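PDB 4A9V: PHOX from Pseudomonas fluorescens, which catalyses phosphotransfer as an alkaline phosphatase, removing phosphate from phosphomonoesters with an iron-calcium cofactor held in a beta-propeller. Local coordinates for residues Ser106-Asp109 and Val110-Ala113; Trp345-Thr349 and His350-Gly354; Asn468-Pro471 and Gln472-Phe475. All blocks are in the same frame, centred on the assembly; numbering follows the deposited sequence.

Contact 1: Ser106-Asp109 and Val110-Ala113; sequences SAED and VRKA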
loop_
_atom_site.group_PDB
_atom_site.type_symbol
_atom_site.label_atom_id
_atom_site.label_comp_id
_atom_site.label_asym_id
_atom_site.label_seq_id
_atom_site.Cartn_x
_atom_site.Cartn_y
_atom_site.Cartn_z
ATOM N N SER A 106 -6.688 27.992 -4.050
ATOM C CA SER A 106 -7.519 28.503 -2.974
ATOM C C SER A 106 -7.585 27.481 -1.855
ATOM O O SER A 106 -7.290 26.302 -2.060
ATOM C CB SER A 106 -8.931 28.765 -3.486
ATOM O OG SER A 106 -9.562 27.552 -3.845
ATOM N N ALA A 107 -8.115 27.916 -0.717
ATOM C CA ALA A 107 -8.467 27.010 0.366
ATOM C C ALA A 107 -9.456 25.937 -0.078
ATOM O O ALA A 107 -9.311 24.773 0.287
ATOM C CB ALA A 107 -9.030 27.789 1.543
ATOM N N GLU A 108 -10.432 26.316 -0.895
ATOM C CA GLU A 108 -11.398 25.346 -1.396
ATOM C C GLU A 108 -10.740 24.301 -2.291
ATOM O O GLU A 108 -11.047 23.115 -2.181
ATOM C CB GLU A 108 -12.554 26.041 -2.117
ATOM C CG GLU A 108 -13.715 26.403 -1.194
ATOM C CD GLU A 108 -14.418 25.178 -0.618
ATOM O OE1 GLU A 108 -14.911 24.350 -1.414
ATOM O OE2 GLU A 108 -14.574 25.089 0.627
ATOM N N ASP A 109 -9.772 24.708 -3.111
ATOM C CA ASP A 109 -9.044 23.723 -3.921
ATOM C C ASP A 109 -8.289 22.728 -3.031
ATOM O O ASP A 109 -8.231 21.534 -3.332
ATOM C CB ASP A 109 -8.046 24.392 -4.870
ATOM C CG ASP A 109 -8.681 24.936 -6.146
ATOM O OD1 ASP A 109 -9.920 24.852 -6.316
ATOM O OD2 ASP A 109 -7.913 25.496 -6.963
ATOM N N VAL A 110 -7.673 23.218 -1.960
ATOM C CA VAL A 110 -6.936 22.334 -1.049
ATOM C C VAL A 110 -7.875 21.383 -0.299
ATOM O O VAL A 110 -7.623 20.180 -0.227
ATOM C CB VAL A 110 -6.091 23.149 -0.052
ATOM C CG1 VAL A 110 -5.508 22.234 1.015
ATOM C CG2 VAL A 110 -4.986 23.889 -0.791
ATOM N N ARG A 111 -9.014 21.903 0.149
ATOM C CA ARG A 111 -10.047 21.053 0.730
ATOM C C ARG A 111 -10.497 19.964 -0.243
ATOM O O ARG A 111 -10.697 18.810 0.136
ATOM C CB ARG A 111 -11.240 21.909 1.134
ATOM C CG ARG A 111 -12.349 21.126 1.803
ATOM C CD ARG A 111 -13.581 21.984 1.982
ATOM N NE ARG A 111 -14.731 21.166 2.336
ATOM C CZ ARG A 111 -15.970 21.629 2.434
ATOM N NH1 ARG A 111 -16.228 22.903 2.171
ATOM N NH2 ARG A 111 -16.957 20.817 2.783
ATOM N N LYS A 112 -10.614 20.314 -1.519
ATOM C CA LYS A 112 -11.047 19.370 -2.540
ATOM C C LYS A 112 -10.008 18.260 -2.765
ATOM O O LYS A 112 -10.366 17.097 -2.924
ATOM C CB LYS A 112 -11.319 20.122 -3.838
ATOM C CG LYS A 112 -11.822 19.280 -4.988
ATOM C CD LYS A 112 -12.311 20.170 -6.115
ATOM C CE LYS A 112 -12.431 19.409 -7.416
ATOM N NZ LYS A 112 -12.998 20.252 -8.504
ATOM N N ALA A 113 -8.723 18.610 -2.741
ATOM C CA ALA A 113 -7.651 17.611 -2.837
ATOM C C ALA A 113 -7.660 16.688 -1.622
ATOM O O ALA A 113 -7.573 15.472 -1.765
ATOM C CB ALA A 113 -6.296 18.293 -2.996
#
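Glu108 and Arg111 form an i to i+3 salt bridge on the first turn of helix 107-115, whose N-cap is Ser106. Arg111 CB rests against the backbone oxygen of Glu108, 3.5 Å from Glu108 O. CG stands anti to the backbone N (chi1 -178°), and the chain stays extended from there, carrying Arg111 CD to 3.5 Å from Glu108 OE2. At the tip, Arg111 NH1 donates to the syn lone pair of Glu108 OE2 over 3.1 Å, the oxygen lying at the guanidinium edge near its plane. Because carboxylate and guanidinium are turned almost perpendicular, one oxygen takes one N-H and no two-pronged pair forms. Arg111 NH2 reaches beyond the helix to a second acid, Glu61, and the arginine chain also packs on Ala57 and Ala58 of helix 57-60, tying the two helices together. Along the backbone the i to i+4 pattern holds, with Arg111 N donating to Ala107 O at 2.9 Å. Asp109 OD2 turns back to Gln105 N and His100, while Lys112 NZ reaches the carbonyls of Gly55 and Leu97. The cap itself is one bond, Asp109 N to Ser106 OG at 2.9 Å.

Contact 2: Trp345-Thr349 and His350-Gly354; sequences WIELT and HGKNG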
loop_
_atom_site.group_PDB
_atom_site.type_symbol
_atom_site.label_atom_id
_atom_site.label_comp_id
_atom_site.label_asym_id
_atom_site.label_seq_id
_atom_site.Cartn_x
_atom_site.Cartn_y
_atom_site.Cartn_z
ATOM N N TRP A 345 14.850 -10.318 13.653
ATOM C CA TRP A 345 14.058 -9.185 14.114
ATOM C C TRP A 345 14.695 -8.584 15.339
ATOM O O TRP A 345 15.029 -9.310 16.290
ATOM C CB TRP A 345 12.649 -9.669 14.462
ATOM C CG TRP A 345 11.888 -10.166 13.267
ATOM C CD1 TRP A 345 11.556 -11.476 12.958
ATOM C CD2 TRP A 345 11.486 -9.377 12.112
ATOM N NE1 TRP A 345 10.951 -11.547 11.732
ATOM C CE2 TRP A 345 10.880 -10.309 11.175
ATOM C CE3 TRP A 345 11.475 -8.023 11.816
ATOM C CZ2 TRP A 345 10.368 -9.890 9.957
ATOM C CZ3 TRP A 345 10.955 -7.614 10.591
ATOM C CH2 TRP A 345 10.398 -8.527 9.692
ATOM N N ILE A 346 14.813 -7.260 15.355
ATOM C CA ILE A 346 15.478 -6.539 16.428
ATOM C C ILE A 346 14.496 -5.534 17.025
ATOM O O ILE A 346 13.871 -4.764 16.311
ATOM C CB ILE A 346 16.724 -5.792 15.907
ATOM C CG1 ILE A 346 17.688 -6.766 15.227
ATOM C CG2 ILE A 346 17.408 -5.049 17.042
ATOM C CD1 ILE A 346 18.831 -6.098 14.501
ATOM N N GLU A 347 14.349 -5.578 18.343
ATOM C CA GLU A 347 13.338 -4.815 19.061
ATOM C C GLU A 347 13.626 -3.309 19.065
ATOM O O GLU A 347 14.744 -2.880 19.363
ATOM C CB GLU A 347 13.332 -5.342 20.492
ATOM C CG GLU A 347 12.247 -4.842 21.405
ATOM C CD GLU A 347 12.348 -5.484 22.775
ATOM O OE1 GLU A 347 12.887 -6.613 22.869
ATOM O OE2 GLU A 347 11.627 -5.020 23.659
ATOM N N LEU A 348 12.587 -2.509 18.838
ATOM C CA LEU A 348 12.657 -1.066 18.978
ATOM C C LEU A 348 11.951 -0.666 20.266
ATOM O O LEU A 348 10.747 -0.381 20.291
ATOM C CB LEU A 348 12.012 -0.391 17.769
ATOM C CG LEU A 348 12.627 -0.779 16.422
ATOM C CD1 LEU A 348 11.937 -0.024 15.298
ATOM C CD2 LEU A 348 14.127 -0.535 16.397
ATOM N N THR A 349 12.723 -0.690 21.345
ATOM C CA THR A 349 12.211 -0.508 22.695
ATOM C C THR A 349 13.142 0.427 23.446
ATOM O O THR A 349 14.337 0.170 23.544
ATOM C CB THR A 349 12.141 -1.857 23.430
ATOM O OG1 THR A 349 11.164 -2.686 22.789
ATOM C CG2 THR A 349 11.772 -1.671 24.903
ATOM N N HIS A 350 12.597 1.511 23.976
ATOM C CA HIS A 350 13.389 2.437 24.758
ATOM C C HIS A 350 14.065 1.712 25.889
ATOM O O HIS A 350 13.421 0.969 26.631
ATOM C CB HIS A 350 12.507 3.544 25.301
ATOM C CG HIS A 350 13.278 4.664 25.931
ATOM N ND1 HIS A 350 13.643 4.641 27.225
ATOM C CD2 HIS A 350 13.921 5.758 25.361
ATOM C CE1 HIS A 350 14.369 5.741 27.499
ATOM N NE2 HIS A 350 14.515 6.438 26.361
ATOM N N GLY A 351 15.378 1.896 26.004
ATOM C CA GLY A 351 16.166 1.232 27.041
ATOM C C GLY A 351 16.871 -0.037 26.584
ATOM O O GLY A 351 17.520 -0.707 27.387
ATOM N N LYS A 352 16.612 -0.457 25.350
ATOM C CA LYS A 352 17.232 -1.661 24.796
ATOM C C LYS A 352 17.993 -1.343 23.506
ATOM O O LYS A 352 17.638 -0.421 22.782
ATOM C CB LYS A 352 16.166 -2.722 24.514
ATOM C CG LYS A 352 15.504 -3.305 25.751
ATOM C CD LYS A 352 14.678 -4.529 25.389
ATOM C CE LYS A 352 14.087 -5.205 26.614
ATOM N NZ LYS A 352 13.164 -6.307 26.228
ATOM N N ASN A 353 18.981 -2.173 23.180
ATOM C CA ASN A 353 19.655 -2.119 21.880
ATOM C C ASN A 353 20.218 -0.731 21.577
ATOM O O ASN A 353 20.414 -0.366 20.419
ATOM C CB ASN A 353 18.705 -2.557 20.760
ATOM C CG ASN A 353 18.312 -4.015 20.868
ATOM O OD1 ASN A 353 19.135 -4.865 21.230
ATOM N ND2 ASN A 353 17.067 -4.325 20.507
ATOM N N GLY A 354 20.591 -0.010 22.628
ATOM C CA GLY A 354 21.249 1.286 22.471
ATOM C C GLY A 354 20.300 2.428 22.147
ATOM O O GLY A 354 20.741 3.536 21.835
HETATM O O HOH W 1 16.227 -7.355 20.089
#
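The side-chain amide of Asn353 meets Glu347 edge-on: ND2 donates to Glu347 O at 3.0 Å, and the acceptor lies within 4° of the amide plane. The donor in turn sits in the carbonyl plane, on a lone pair, so the bond lies close to both planes. Ile346 CG2 lies over one face of the amide, 3.6 Å from Asn353 ND2. The carboxylate of Glu347 is the other flat group, and Lys352 CD lies over a face of it, 3.5 Å from Glu347 OE2. The motif is a type II beta turn, Thr349 to Lys352, which reverses the chain as it leaves strand 340-347 of the propeller; Lys352 N closes it on Thr349 O at 3.0 Å. Gly351 takes the third position, where phi is positive and a side chain would run into the preceding carbonyl oxygen.

With CG anti to the backbone N (chi1 -172°) and the rest of the chain extended, Glu347 meets the Lys352 side chain obliquely. Lys352 NZ approaches OE2 of Glu347 at 3.3 Å from the syn side, 34° out of the carboxylate plane, while its bond to OE1 is weak. With an alanine in place of this glutamate, the Lys352 ammonium would probably lose its carboxylate mate and its aliphatic chain would be freer to swing. Elsewhere on the turn, the His350 ring reaches Phe361 O through NE2; just before the turn, Leu348 packs on Tyr299, Val367 and Val378. On the strand side, a water accepts from both Glu347 N and Asn353 ND2, standing 3.2 Å from Asn353 ND2.

Contact 3: Asn468-Pro471 and Gln472-Phe475; sequences NITP and QNMF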
loop_
_atom_site.group_PDB
_atom_site.type_symbol
_atom_site.label_atom_id
_atom_site.label_comp_id
_atom_site.label_asym_id
_atom_site.label_seq_id
_atom_site.Cartn_x
_atom_site.Cartn_y
_atom_site.Cartn_z
ATOM N N ASN A 468 13.388 -17.791 -13.487
ATOM C CA ASN A 468 11.934 -17.811 -13.629
ATOM C C ASN A 468 11.357 -16.582 -14.336
ATOM O O ASN A 468 10.147 -16.519 -14.604
ATOM C CB ASN A 468 11.224 -18.094 -12.286
ATOM C CG ASN A 468 11.683 -17.207 -11.126
ATOM O OD1 ASN A 468 12.786 -16.646 -11.111
ATOM N ND2 ASN A 468 10.855 -17.178 -10.080
ATOM N N ILE A 469 12.237 -15.667 -14.730
ATOM C CA ILE A 469 11.900 -14.591 -15.658
ATOM C C ILE A 469 12.331 -14.991 -17.068
ATOM O O ILE A 469 13.477 -15.381 -17.285
ATOM C CB ILE A 469 12.612 -13.277 -15.262
ATOM C CG1 ILE A 469 12.149 -12.802 -13.881
ATOM C CG2 ILE A 469 12.370 -12.206 -16.312
ATOM C CD1 ILE A 469 10.666 -12.506 -13.784
ATOM N N THR A 470 11.445 -14.772 -18.028
ATOM C CA THR A 470 11.706 -15.081 -19.423
ATOM C C THR A 470 11.345 -13.889 -20.296
ATOM O O THR A 470 10.607 -13.007 -19.861
ATOM C CB THR A 470 10.865 -16.278 -19.892
ATOM O OG1 THR A 470 9.491 -15.882 -19.983
ATOM C CG2 THR A 470 11.008 -17.457 -18.940
ATOM N N PRO A 471 11.715 -13.941 -21.586
ATOM C CA PRO A 471 11.271 -12.863 -22.456
ATOM C C PRO A 471 9.756 -12.791 -22.604
ATOM O O PRO A 471 9.222 -11.723 -22.902
ATOM C CB PRO A 471 11.951 -13.194 -23.787
ATOM C CG PRO A 471 13.225 -13.843 -23.361
ATOM C CD PRO A 471 12.821 -14.705 -22.191
ATOM N N GLN A 472 9.068 -13.905 -22.373
ATOM C CA GLN A 472 7.614 -13.908 -22.472
ATOM C C GLN A 472 6.931 -13.238 -21.278
ATOM O O GLN A 472 5.975 -12.490 -21.479
ATOM C CB GLN A 472 7.071 -15.321 -22.678
ATOM C CG GLN A 472 5.607 -15.329 -23.117
ATOM C CD GLN A 472 4.631 -14.976 -21.999
ATOM O OE1 GLN A 472 4.868 -15.280 -20.829
ATOM N NE2 GLN A 472 3.479 -14.430 -22.370
ATOM N N ASN A 473 7.407 -13.491 -20.057
ATOM C CA ASN A 473 6.668 -13.107 -18.849
ATOM C C ASN A 473 7.230 -11.894 -18.115
ATOM O O ASN A 473 6.722 -11.518 -17.061
ATOM C CB ASN A 473 6.545 -14.283 -17.873
ATOM C CG ASN A 473 7.838 -14.580 -17.136
ATOM O OD1 ASN A 473 8.850 -13.925 -17.359
ATOM N ND2 ASN A 473 7.825 -15.614 -16.301
ATOM N N MET A 474 8.231 -11.243 -18.691
ATOM C CA MET A 474 9.000 -10.270 -17.934
ATOM C C MET A 474 8.197 -9.018 -17.583
ATOM O O MET A 474 7.315 -8.570 -18.322
ATOM C CB MET A 474 10.283 -9.903 -18.672
ATOM C CG MET A 474 10.060 -9.391 -20.076
ATOM S SD MET A 474 11.630 -8.966 -20.837
ATOM C CE MET A 474 11.046 -8.344 -22.411
ATOM N N PHE A 475 8.584 -8.420 -16.461
ATOM C CA PHE A 475 7.905 -7.268 -15.877
ATOM C C PHE A 475 8.919 -6.474 -15.053
ATOM O O PHE A 475 10.038 -6.931 -14.822
ATOM C CB PHE A 475 6.746 -7.735 -14.986
ATOM C CG PHE A 475 7.175 -8.613 -13.840
ATOM C CD1 PHE A 475 7.313 -9.989 -14.008
ATOM C CD2 PHE A 475 7.475 -8.059 -12.600
ATOM C CE1 PHE A 475 7.726 -10.786 -12.953
ATOM C CE2 PHE A 475 7.909 -8.859 -11.553
ATOM C CZ PHE A 475 8.047 -10.221 -11.733
HETATM O O HOH W 2 7.111 -9.890 -22.307
#
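A chi1 of 75° sets CG of Asn473 between its own backbone N and carbonyl carbon, turning the amide back over Ile469 and Thr470; Thr470 OG1 takes the same kind of place on its residue, facing the backbone N-H groups that follow. The Asn473 amide then works with both ends. Asn473 ND2 donates to Asn468 O at 3.0 Å along a nearly straight path, with the acceptor 2° out of the amide plane. Asn473 OD1 accepts from Thr470 N at 2.8 Å, also nearly straight at the hydrogen, although this donor stands above the carbonyl plane, 37° out of it. Holding the amide at both ends fixes its rotation and distinguishes its oxygen from its nitrogen. Asn473 ND2 has a further acceptor in Ile521 O.

Thr470 OG1 accepts from Asn473 N at 3.2 Å, three residues on, bridging the bend at Pro471, with a weaker bond from Gln472 N beside it. Asn473 N also makes a weak bond to Thr470 O. Next to these bonds Ile469 crosses its apolar neighbours at about right angles: Ile469 CG2 lies 3.9 Å from Met474 CB, and Ile469 CD1 comes obliquely to the Phe475 ring, 3.5 Å from Phe475 CE1. Phe475 continues on to Gln510 and Leu512 of strand 510-514, and its side chain is about 9 Å from that of Asp479, a calcium ligand. Arg523 takes the carbonyls of Gln472 and Met474. The buried Asn473 amide thus satisfies Asn468 O and Thr470 N in a coil without helix or strand, just ahead of strand 478-483.

In the fold
From the N terminus, contact 1 comes first, the N-cap and first two turns of helix 107-115, between strands 82-89 and 118-127, joining that helix to helix 57-60. Contact 2 follows much later, turning the chain as strand 340-347 of the large antiparallel sheet gives way to the loop before helix 364-369. Contact 3 shapes the coil between strands 443-451 and 478-483, the latter carrying the calcium ligand Asp479. The three run in series, none nesting or crossing, and each closes only a few residues. Their centres lie 41 to 44 Å apart, with contacts 1 and 3 on opposite sides of the chain's centre; none touches another.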